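Local coordinates for protein Exo-1,5-alpha-L-arabinofuranobiosidase (Gibberella zeae, PDB 2YDT) that probably hydrolyses alpha-1,5-linked L-arabinan from the chain end, releasing arabinobiose units, at residues 168-173 and 182-187; 91-96 and 104-109; 276-281 and 288-293. All blocks are in the same frame, centred on the assembly; numbering follows the deposited sequence.

Contact 1 (168-173 and 182-187)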
loop_
_atom_site.group_PDB
_atom_site.type_symbol
_atom_site.label_atom_id
_atom_site.label_comp_id
_atom_site.label_asym_id
_atom_site.label_seq_id
_atom_site.Cartn_x
_atom_site.Cartn_y
_atom_site.Cartn_z
ATOM N N LEU A 168 3.238 10.884 5.453
ATOM C CA LEU A 168 2.200 10.322 4.601
ATOM C C LEU A 168 2.615 10.579 3.177
ATOM O O LEU A 168 2.648 11.714 2.712
ATOM C CB LEU A 168 0.823 10.905 4.927
ATOM C CG LEU A 168 -0.373 10.140 4.375
ATOM C CD1 LEU A 168 -1.656 10.464 5.154
ATOM C CD2 LEU A 168 -0.560 10.445 2.885
ATOM N N TYR A 169 2.953 9.477 2.494
ATOM C CA TYR A 169 3.373 9.453 1.093
ATOM C C TYR A 169 2.179 9.173 0.222
ATOM O O TYR A 169 1.325 8.358 0.571
ATOM C CB TYR A 169 4.363 8.314 0.872
ATOM C CG TYR A 169 5.648 8.386 1.661
ATOM C CD1 TYR A 169 6.780 9.019 1.140
ATOM C CD2 TYR A 169 5.771 7.751 2.869
ATOM C CE1 TYR A 169 7.975 9.069 1.854
ATOM C CE2 TYR A 169 6.954 7.817 3.592
ATOM C CZ TYR A 169 8.040 8.453 3.067
ATOM O OH TYR A 169 9.221 8.470 3.800
ATOM N N TYR A 170 2.078 9.860 -0.924
ATOM C CA TYR A 170 1.003 9.590 -1.841
ATOM C C TYR A 170 1.331 9.971 -3.292
ATOM O O TYR A 170 2.457 10.426 -3.576
ATOM C CB TYR A 170 -0.277 10.277 -1.336
ATOM C CG TYR A 170 -0.224 11.793 -1.169
ATOM C CD1 TYR A 170 -0.762 12.643 -2.135
ATOM C CD2 TYR A 170 0.294 12.372 -0.010
ATOM C CE1 TYR A 170 -0.815 14.004 -1.958
ATOM C CE2 TYR A 170 0.271 13.763 0.164
ATOM C CZ TYR A 170 -0.281 14.567 -0.822
ATOM O OH TYR A 170 -0.332 15.959 -0.663
ATOM N N SER A 171 0.378 9.714 -4.184
ATOM C CA SER A 171 0.424 10.010 -5.619
ATOM C C SER A 171 -0.357 11.284 -5.901
ATOM O O SER A 171 -1.461 11.460 -5.381
ATOM C CB SER A 171 -0.186 8.851 -6.423
ATOM O OG SER A 171 0.397 7.596 -6.070
ATOM N N ASP A 172 0.179 12.162 -6.762
ATOM C CA ASP A 172 -0.334 13.544 -6.872
ATOM C C ASP A 172 -0.347 13.963 -8.319
ATOM O O ASP A 172 0.736 14.086 -8.955
ATOM C CB ASP A 172 0.565 14.434 -6.045
ATOM C CG ASP A 172 0.065 15.868 -5.883
ATOM O OD1 ASP A 172 -0.992 16.206 -6.446
ATOM O OD2 ASP A 172 0.746 16.612 -5.134
ATOM N N GLN A 173 -1.543 14.275 -8.825
ATOM C CA GLN A 173 -1.695 14.791 -10.193
ATOM C C GLN A 173 -1.932 16.295 -10.234
ATOM O O GLN A 173 -2.219 16.825 -11.298
ATOM C CB GLN A 173 -2.874 14.095 -10.946
ATOM C CG GLN A 173 -2.640 12.603 -11.179
ATOM C CD GLN A 173 -3.596 11.909 -12.149
ATOM O OE1 GLN A 173 -3.947 10.750 -11.903
ATOM N NE2 GLN A 173 -3.993 12.587 -13.267
ATOM N N LYS A 182 3.043 12.775 -10.185
ATOM C CA LYS A 182 4.293 12.702 -9.446
ATOM C C LYS A 182 3.995 12.112 -8.061
ATOM O O LYS A 182 2.841 11.865 -7.732
ATOM C CB LYS A 182 4.973 14.077 -9.363
ATOM C CG LYS A 182 4.180 15.123 -8.582
ATOM C CD LYS A 182 4.917 16.466 -8.478
ATOM C CE LYS A 182 4.214 17.478 -7.620
ATOM N NZ LYS A 182 5.028 18.789 -7.644
ATOM N N LEU A 183 5.038 11.873 -7.284
ATOM C CA LEU A 183 4.977 11.261 -5.959
ATOM C C LEU A 183 5.450 12.289 -4.946
ATOM O O LEU A 183 6.457 12.974 -5.169
ATOM C CB LEU A 183 5.857 10.001 -5.895
ATOM C CG LEU A 183 5.314 8.866 -6.734
ATOM C CD1 LEU A 183 6.313 7.733 -6.845
ATOM C CD2 LEU A 183 3.989 8.342 -6.107
ATOM N N VAL A 184 4.693 12.423 -3.860
ATOM C CA VAL A 184 4.889 13.480 -2.870
ATOM C C VAL A 184 4.598 12.989 -1.483
ATOM O O VAL A 184 4.047 11.902 -1.303
ATOM C CB VAL A 184 3.971 14.698 -3.126
ATOM C CG1 VAL A 184 4.073 15.243 -4.550
ATOM C CG2 VAL A 184 2.496 14.372 -2.841
ATOM N N HIS A 185 4.956 13.794 -0.472
ATOM C CA HIS A 185 4.573 13.499 0.913
ATOM C C HIS A 185 4.247 14.765 1.672
ATOM O O HIS A 185 4.611 15.880 1.266
ATOM C CB HIS A 185 5.621 12.681 1.663
ATOM C CG HIS A 185 6.827 13.449 2.108
ATOM N ND1 HIS A 185 8.034 13.412 1.436
ATOM C CD2 HIS A 185 7.030 14.229 3.201
ATOM C CE1 HIS A 185 8.914 14.169 2.080
ATOM N NE2 HIS A 185 8.324 14.696 3.145
ATOM N N GLN A 186 3.544 14.573 2.791
ATOM C CA GLN A 186 3.405 15.600 3.802
ATOM C C GLN A 186 3.721 14.969 5.145
ATOM O O GLN A 186 3.585 13.753 5.324
ATOM C CB GLN A 186 1.998 16.206 3.799
ATOM C CG GLN A 186 1.696 17.039 2.542
ATOM C CD GLN A 186 0.274 17.523 2.481
ATOM O OE1 GLN A 186 -0.555 17.002 1.737
ATOM N NE2 GLN A 186 -0.033 18.538 3.296
ATOM N N THR A 187 4.133 15.801 6.109
ATOM C CA THR A 187 4.422 15.303 7.440
ATOM C C THR A 187 3.529 15.957 8.510
ATOM O O THR A 187 2.933 17.012 8.287
ATOM C CB THR A 187 5.916 15.544 7.834
ATOM O OG1 THR A 187 6.177 16.960 8.024
ATOM C CG2 THR A 187 6.881 14.966 6.809
#
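The hairpin pairing Tyr170 with Val184 and Asp172 with Lys182 joins the two middle strands of a four-stranded propeller blade. Six backbone hydrogen bonds hold the antiparallel ladder; Tyr170 N to Val184 O is 2.9 Å and nearly straight. On the face with Tyr170, Val184 and Gln186, a methyl packs on a ring. Val184 CG2 lies 3.5 Å from the centroid of the Tyr170 ring, only 17° off its normal, a CH-pi contact. Tyr170 CG sits between its backbone N and carbonyl carbon (chi1 59°), which lays the ring across Val184. The phenol then reaches Gln186 and donates from OH to OE1 at 2.6 Å. The amide plane is turned 54° from the ring. Arg174 also bonds this hydroxyl and forms a salt bridge with Asp172. The other Val184 methyl, CG1, touches Asp172 OD2 at 3.6 Å. On the opposite face, Leu183 CD2 packs beside Ser171 OG at 3.7 Å. That hydroxyl is hydrogen-bonded to Glu156, and Ser171 touches the bound iminosugar. Such a hairpin, with the end of its first strand reaching the ligand pocket, is typical of a six-bladed beta-propeller of the sialidase type.

Contact 2 (91-96 and 104-109). With SO4 (sulfate ion), chain H.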
loop_
_atom_site.group_PDB
_atom_site.type_symbol
_atom_site.label_atom_id
_atom_site.label_comp_id
_atom_site.label_asym_id
_atom_site.label_seq_id
_atom_site.Cartn_x
_atom_site.Cartn_y
_atom_site.Cartn_z
ATOM N N TYR A 91 -2.296 1.363 9.741
ATOM C CA TYR A 91 -0.980 1.658 10.321
ATOM C C TYR A 91 -1.145 1.771 11.838
ATOM O O TYR A 91 -2.107 2.364 12.325
ATOM C CB TYR A 91 -0.468 2.994 9.781
ATOM C CG TYR A 91 0.872 3.407 10.327
ATOM C CD1 TYR A 91 2.012 2.753 9.908
ATOM C CD2 TYR A 91 0.984 4.417 11.272
ATOM C CE1 TYR A 91 3.251 3.053 10.417
ATOM C CE2 TYR A 91 2.238 4.767 11.766
ATOM C CZ TYR A 91 3.356 4.083 11.351
ATOM O OH TYR A 91 4.621 4.381 11.861
ATOM N N GLU A 92 -0.214 1.233 12.592
ATOM C CA GLU A 92 -0.245 1.386 14.051
ATOM C C GLU A 92 0.823 2.376 14.489
ATOM O O GLU A 92 2.013 2.208 14.159
ATOM C CB GLU A 92 0.003 0.023 14.716
ATOM C CG GLU A 92 -0.059 0.044 16.254
ATOM C CD GLU A 92 0.436 -1.261 16.886
ATOM O OE1 GLU A 92 1.616 -1.652 16.654
ATOM O OE2 GLU A 92 -0.340 -1.881 17.627
ATOM N N LEU A 93 0.427 3.376 15.282
ATOM C CA LEU A 93 1.418 4.307 15.830
ATOM C C LEU A 93 2.461 3.623 16.717
ATOM O O LEU A 93 2.095 2.936 17.701
ATOM C CB LEU A 93 0.715 5.388 16.649
ATOM C CG LEU A 93 -0.185 6.365 15.889
ATOM C CD1 LEU A 93 -0.561 7.590 16.804
ATOM C CD2 LEU A 93 0.420 6.869 14.543
ATOM N N PRO A 94 3.746 3.821 16.401
ATOM C CA PRO A 94 4.820 3.225 17.220
ATOM C C PRO A 94 5.249 4.156 18.360
ATOM O O PRO A 94 6.066 3.771 19.166
ATOM C CB PRO A 94 5.940 3.023 16.203
ATOM C CG PRO A 94 5.763 4.136 15.252
ATOM C CD PRO A 94 4.294 4.444 15.181
ATOM N N ARG A 95 4.704 5.371 18.386
ATOM C CA ARG A 95 4.946 6.362 19.418
ATOM C C ARG A 95 3.754 7.314 19.345
ATOM O O ARG A 95 2.953 7.236 18.412
ATOM C CB ARG A 95 6.232 7.118 19.070
ATOM C CG ARG A 95 6.043 7.876 17.780
ATOM C CD ARG A 95 7.247 8.505 17.197
ATOM N NE ARG A 95 7.883 9.394 18.130
ATOM C CZ ARG A 95 7.486 10.627 18.432
ATOM N NH1 ARG A 95 6.427 11.188 17.863
ATOM N NH2 ARG A 95 8.207 11.325 19.311
ATOM N N ALA A 96 3.650 8.244 20.283
ATOM C CA ALA A 96 2.541 9.198 20.299
ATOM C C ALA A 96 2.758 10.319 19.306
ATOM O O ALA A 96 3.892 10.771 19.050
ATOM C CB ALA A 96 2.359 9.812 21.736
ATOM N N THR A 104 -2.418 3.555 18.879
ATOM C CA THR A 104 -3.574 4.043 18.117
ATOM C C THR A 104 -3.441 3.413 16.736
ATOM O O THR A 104 -2.346 3.370 16.167
ATOM C CB THR A 104 -3.548 5.574 17.995
ATOM O OG1 THR A 104 -3.612 6.174 19.313
ATOM C CG2 THR A 104 -4.700 6.085 17.135
ATOM N N VAL A 105 -4.549 2.952 16.197
ATOM C CA VAL A 105 -4.618 2.464 14.821
ATOM C C VAL A 105 -5.119 3.559 13.908
ATOM O O VAL A 105 -6.135 4.181 14.186
ATOM C CB VAL A 105 -5.521 1.241 14.695
ATOM C CG1 VAL A 105 -5.541 0.739 13.190
ATOM C CG2 VAL A 105 -5.035 0.131 15.620
ATOM N N LEU A 106 -4.359 3.852 12.842
ATOM C CA LEU A 106 -4.794 4.770 11.836
ATOM C C LEU A 106 -5.308 3.990 10.605
ATOM O O LEU A 106 -4.804 2.932 10.235
ATOM C CB LEU A 106 -3.666 5.686 11.395
ATOM C CG LEU A 106 -2.994 6.548 12.453
ATOM C CD1 LEU A 106 -1.989 7.539 11.805
ATOM C CD2 LEU A 106 -4.023 7.269 13.311
ATOM N N CYS A 107 -6.337 4.554 9.998
ATOM C CA CYS A 107 -6.800 4.140 8.661
ATOM C C CYS A 107 -6.813 5.392 7.818
ATOM O O CYS A 107 -7.589 6.327 8.089
ATOM C CB CYS A 107 -8.195 3.524 8.729
ATOM S SG CYS A 107 -8.690 2.826 7.075
ATOM N N SER A 108 -5.934 5.468 6.815
ATOM C CA SER A 108 -5.996 6.515 5.842
ATOM C C SER A 108 -6.614 5.966 4.570
ATOM O O SER A 108 -6.646 4.785 4.369
ATOM C CB SER A 108 -4.580 7.075 5.591
ATOM O OG SER A 108 -4.612 8.193 4.730
ATOM N N GLY A 109 -7.153 6.835 3.739
ATOM C CA GLY A 109 -7.790 6.450 2.495
ATOM C C GLY A 109 -8.406 7.664 1.850
ATOM O O GLY A 109 -8.316 8.776 2.401
HETATM S S SO4 H . 6.908 2.220 11.232
HETATM O O1 SO4 H . 6.707 3.601 10.893
HETATM O O2 SO4 H . 6.489 1.363 10.083
HETATM O O3 SO4 H . 8.305 2.000 11.579
HETATM O O4 SO4 H . 6.138 1.842 12.405
#
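Tyr91 and Leu106 form an antiparallel hydrogen-bonded pair, and the next pair, Glu92 with Val105, is non-hydrogen-bonded, before the chain leaves the ladder at Leu93. This is the join between the first and second strands of a beta-propeller blade. Leu106 N donates to Tyr91 O at 2.7 Å, with an angle of 165° at the hydrogen. The return bond, from Tyr91 N to Leu106 O, is more bent, at 141°. Leu93 lies beyond the strand, yet its N still donates to Thr104 O at 2.9 Å.

The side chain of Leu93 closes this end of the pair. Its CG stands beside its own backbone N (chi1 -67°), and the two methyls then part. CD1 runs alongside Thr104 and meets CB at 3.8 Å, while CD2 turns to Leu106. Thr104 OG1 is held by the carbonyl of Pro101. The Tyr91 ring presents its edge to Leu106, with Tyr91 CD2 and Leu106 CD1 a loose 4.3 Å apart. Its hydroxyl bonds Thr161 of the next blade and also lies beside a sulfate, probably from the crystallisation liquor; that second approach is too short to be trusted in detail. Glu92 and Val105 point to the other face, where Glu92 OE2 accepts from Ser37 N. The tightest apolar touch between the two segments is Leu93 CD2 against Leu106 CD1, 3.7 Å apart.

Contact 3 (276-281 and 288-293); sequences PYVVWT and GTIVVS
Val278 meets both Ile290 and Val292 across this antiparallel hairpin, the first two strands of a propeller blade. One methyl does the work: Val278 CG2 lies 3.5 Å from Ile290 CG2 and 3.7 Å from Val292 CG2. That branch is turned opposite the backbone N of Val278, and the methyl reaches across to the partner strand. On the other face Val279 and Val291 run side by side, and Val279 CG2 lies 4.0 Å from Val291 CB. Next to them, Thr281 CG2 packs on Thr289 CB at 3.9 Å.

Three hydrogen-bonded pairs fix the register: Tyr277 with Ser293, Val279 with Val291 and Thr281 with Thr289. The bond from Val291 N to Val279 O is almost straight, at 176°. At the turn end, the Trp280 indole lies against the backbone at Gly288 and Thr289. Its NE1 comes within 3.6 Å of Gly288 CA, where phi is positive (53°). Asn287 O accepts the hydrogen bond from NE1 and so anchors the ring. Thr289 OG1 bonds Tyr283 O, while Thr281 OG1 bonds Pro334 O and also Tyr283 N.

The Val279 and Val291 face packs on Leu327 of strand 326-330. The Val278 face meets Ile224 and Val226 of strand 223-230, so the hairpin lies between two neighbouring blades.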
loop_
_atom_site.group_PDB
_atom_site.type_symbol
_atom_site.label_atom_id
_atom_site.label_comp_id
_atom_site.label_asym_id
_atom_site.label_seq_id
_atom_site.Cartn_x
_atom_site.Cartn_y
_atom_site.Cartn_z
ATOM N N PRO A 276 3.332 -2.081 -6.790
ATOM C CA PRO A 276 4.191 -2.856 -5.912
ATOM C C PRO A 276 3.954 -2.609 -4.431
ATOM O O PRO A 276 3.306 -1.650 -4.032
ATOM C CB PRO A 276 5.596 -2.406 -6.321
ATOM C CG PRO A 276 5.416 -1.017 -6.798
ATOM C CD PRO A 276 4.072 -1.014 -7.477
ATOM N N TYR A 277 4.509 -3.488 -3.614
ATOM C CA TYR A 277 4.421 -3.357 -2.173
ATOM C C TYR A 277 5.697 -3.924 -1.574
ATOM O O TYR A 277 6.057 -5.067 -1.903
ATOM C CB TYR A 277 3.174 -4.106 -1.603
ATOM C CG TYR A 277 2.774 -3.639 -0.205
ATOM C CD1 TYR A 277 1.759 -2.718 -0.016
ATOM C CD2 TYR A 277 3.482 -4.067 0.929
ATOM C CE1 TYR A 277 1.462 -2.263 1.230
ATOM C CE2 TYR A 277 3.202 -3.594 2.173
ATOM C CZ TYR A 277 2.158 -2.690 2.314
ATOM O OH TYR A 277 1.817 -2.193 3.562
ATOM N N VAL A 278 6.348 -3.179 -0.670
ATOM C CA VAL A 278 7.605 -3.608 -0.044
ATOM C C VAL A 278 7.486 -3.769 1.460
ATOM O O VAL A 278 6.812 -2.974 2.124
ATOM C CB VAL A 278 8.788 -2.640 -0.370
ATOM C CG1 VAL A 278 8.666 -1.278 0.271
ATOM C CG2 VAL A 278 10.138 -3.253 0.063
ATOM N N VAL A 279 8.174 -4.784 2.006
ATOM C CA VAL A 279 8.427 -4.885 3.448
ATOM C C VAL A 279 9.876 -5.298 3.633
ATOM O O VAL A 279 10.534 -5.733 2.671
ATOM C CB VAL A 279 7.509 -5.883 4.193
ATOM C CG1 VAL A 279 6.081 -5.402 4.129
ATOM C CG2 VAL A 279 7.630 -7.305 3.603
ATOM N N TRP A 280 10.352 -5.188 4.877
ATOM C CA TRP A 280 11.638 -5.754 5.273
ATOM C C TRP A 280 11.400 -6.594 6.521
ATOM O O TRP A 280 10.677 -6.196 7.447
ATOM C CB TRP A 280 12.684 -4.665 5.547
ATOM C CG TRP A 280 14.004 -5.218 6.101
ATOM C CD1 TRP A 280 15.028 -5.695 5.372
ATOM C CD2 TRP A 280 14.352 -5.399 7.469
ATOM N NE1 TRP A 280 16.052 -6.129 6.210
ATOM C CE2 TRP A 280 15.648 -5.985 7.501
ATOM C CE3 TRP A 280 13.709 -5.137 8.665
ATOM C CZ2 TRP A 280 16.318 -6.262 8.707
ATOM C CZ3 TRP A 280 14.372 -5.447 9.876
ATOM C CH2 TRP A 280 15.663 -6.000 9.867
ATOM N N THR A 281 12.089 -7.739 6.547
ATOM C CA THR A 281 12.100 -8.599 7.724
ATOM C C THR A 281 13.552 -8.859 8.160
ATOM O O THR A 281 14.410 -8.951 7.295
ATOM C CB THR A 281 11.405 -9.958 7.436
ATOM O OG1 THR A 281 11.670 -10.829 8.538
ATOM C CG2 THR A 281 11.845 -10.602 6.124
ATOM N N GLY A 288 18.984 -8.873 6.794
ATOM C CA GLY A 288 17.594 -9.313 6.658
ATOM C C GLY A 288 17.232 -9.543 5.213
ATOM O O GLY A 288 18.103 -9.793 4.342
ATOM N N THR A 289 15.929 -9.451 4.919
ATOM C CA THR A 289 15.400 -9.736 3.590
ATOM C C THR A 289 14.366 -8.659 3.229
ATOM O O THR A 289 13.358 -8.527 3.946
ATOM C CB THR A 289 14.713 -11.119 3.511
ATOM O OG1 THR A 289 15.616 -12.139 3.980
ATOM C CG2 THR A 289 14.341 -11.474 2.068
ATOM N N ILE A 290 14.645 -7.930 2.156
ATOM C CA ILE A 290 13.654 -7.015 1.542
ATOM C C ILE A 290 12.760 -7.908 0.706
ATOM O O ILE A 290 13.243 -8.734 -0.041
ATOM C CB ILE A 290 14.290 -5.920 0.631
ATOM C CG1 ILE A 290 15.337 -5.099 1.373
ATOM C CG2 ILE A 290 13.183 -5.022 0.026
ATOM C CD1 ILE A 290 16.267 -4.293 0.522
ATOM N N VAL A 291 11.437 -7.753 0.834
ATOM C CA VAL A 291 10.462 -8.522 0.061
ATOM C C VAL A 291 9.541 -7.581 -0.732
ATOM O O VAL A 291 8.939 -6.665 -0.134
ATOM C CB VAL A 291 9.623 -9.475 0.936
ATOM C CG1 VAL A 291 8.859 -10.436 0.054
ATOM C CG2 VAL A 291 10.555 -10.305 1.875
ATOM N N VAL A 292 9.459 -7.797 -2.029
ATOM C CA VAL A 292 8.612 -6.980 -2.896
ATOM C C VAL A 292 7.603 -7.852 -3.656
ATOM O O VAL A 292 7.918 -8.907 -4.218
ATOM C CB VAL A 292 9.444 -6.158 -3.908
ATOM C CG1 VAL A 292 8.552 -5.492 -4.912
ATOM C CG2 VAL A 292 10.274 -5.074 -3.179
ATOM N N SER A 293 6.377 -7.379 -3.707
ATOM C CA SER A 293 5.350 -7.927 -4.602
ATOM C C SER A 293 5.081 -6.907 -5.671
ATOM O O SER A 293 5.258 -5.705 -5.454
ATOM C CB SER A 293 4.058 -8.236 -3.845
ATOM O OG SER A 293 3.028 -8.741 -4.713
#

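In the fold
All three contacts join adjacent antiparallel strands within separate blades of one propeller, and all are mostly buried. Contacts 2 and 3 each tie the first strand of a blade to the second. Contact 1 ties the second to the third and reaches the sugar pocket through Ser171. Its chemistry is the most polar, with a phenol, an amide and charged side chains on one face. Contact 3 is chiefly aliphatic on the faces it turns to strands 223-230 and 326-330. Contact 2 is the shortest ladder and fades into a loop. Contacts 1 and 2 touch through Leu168 CD1 and Ser108 OG, 3.8 Å apart, whereas contact 3 touches neither.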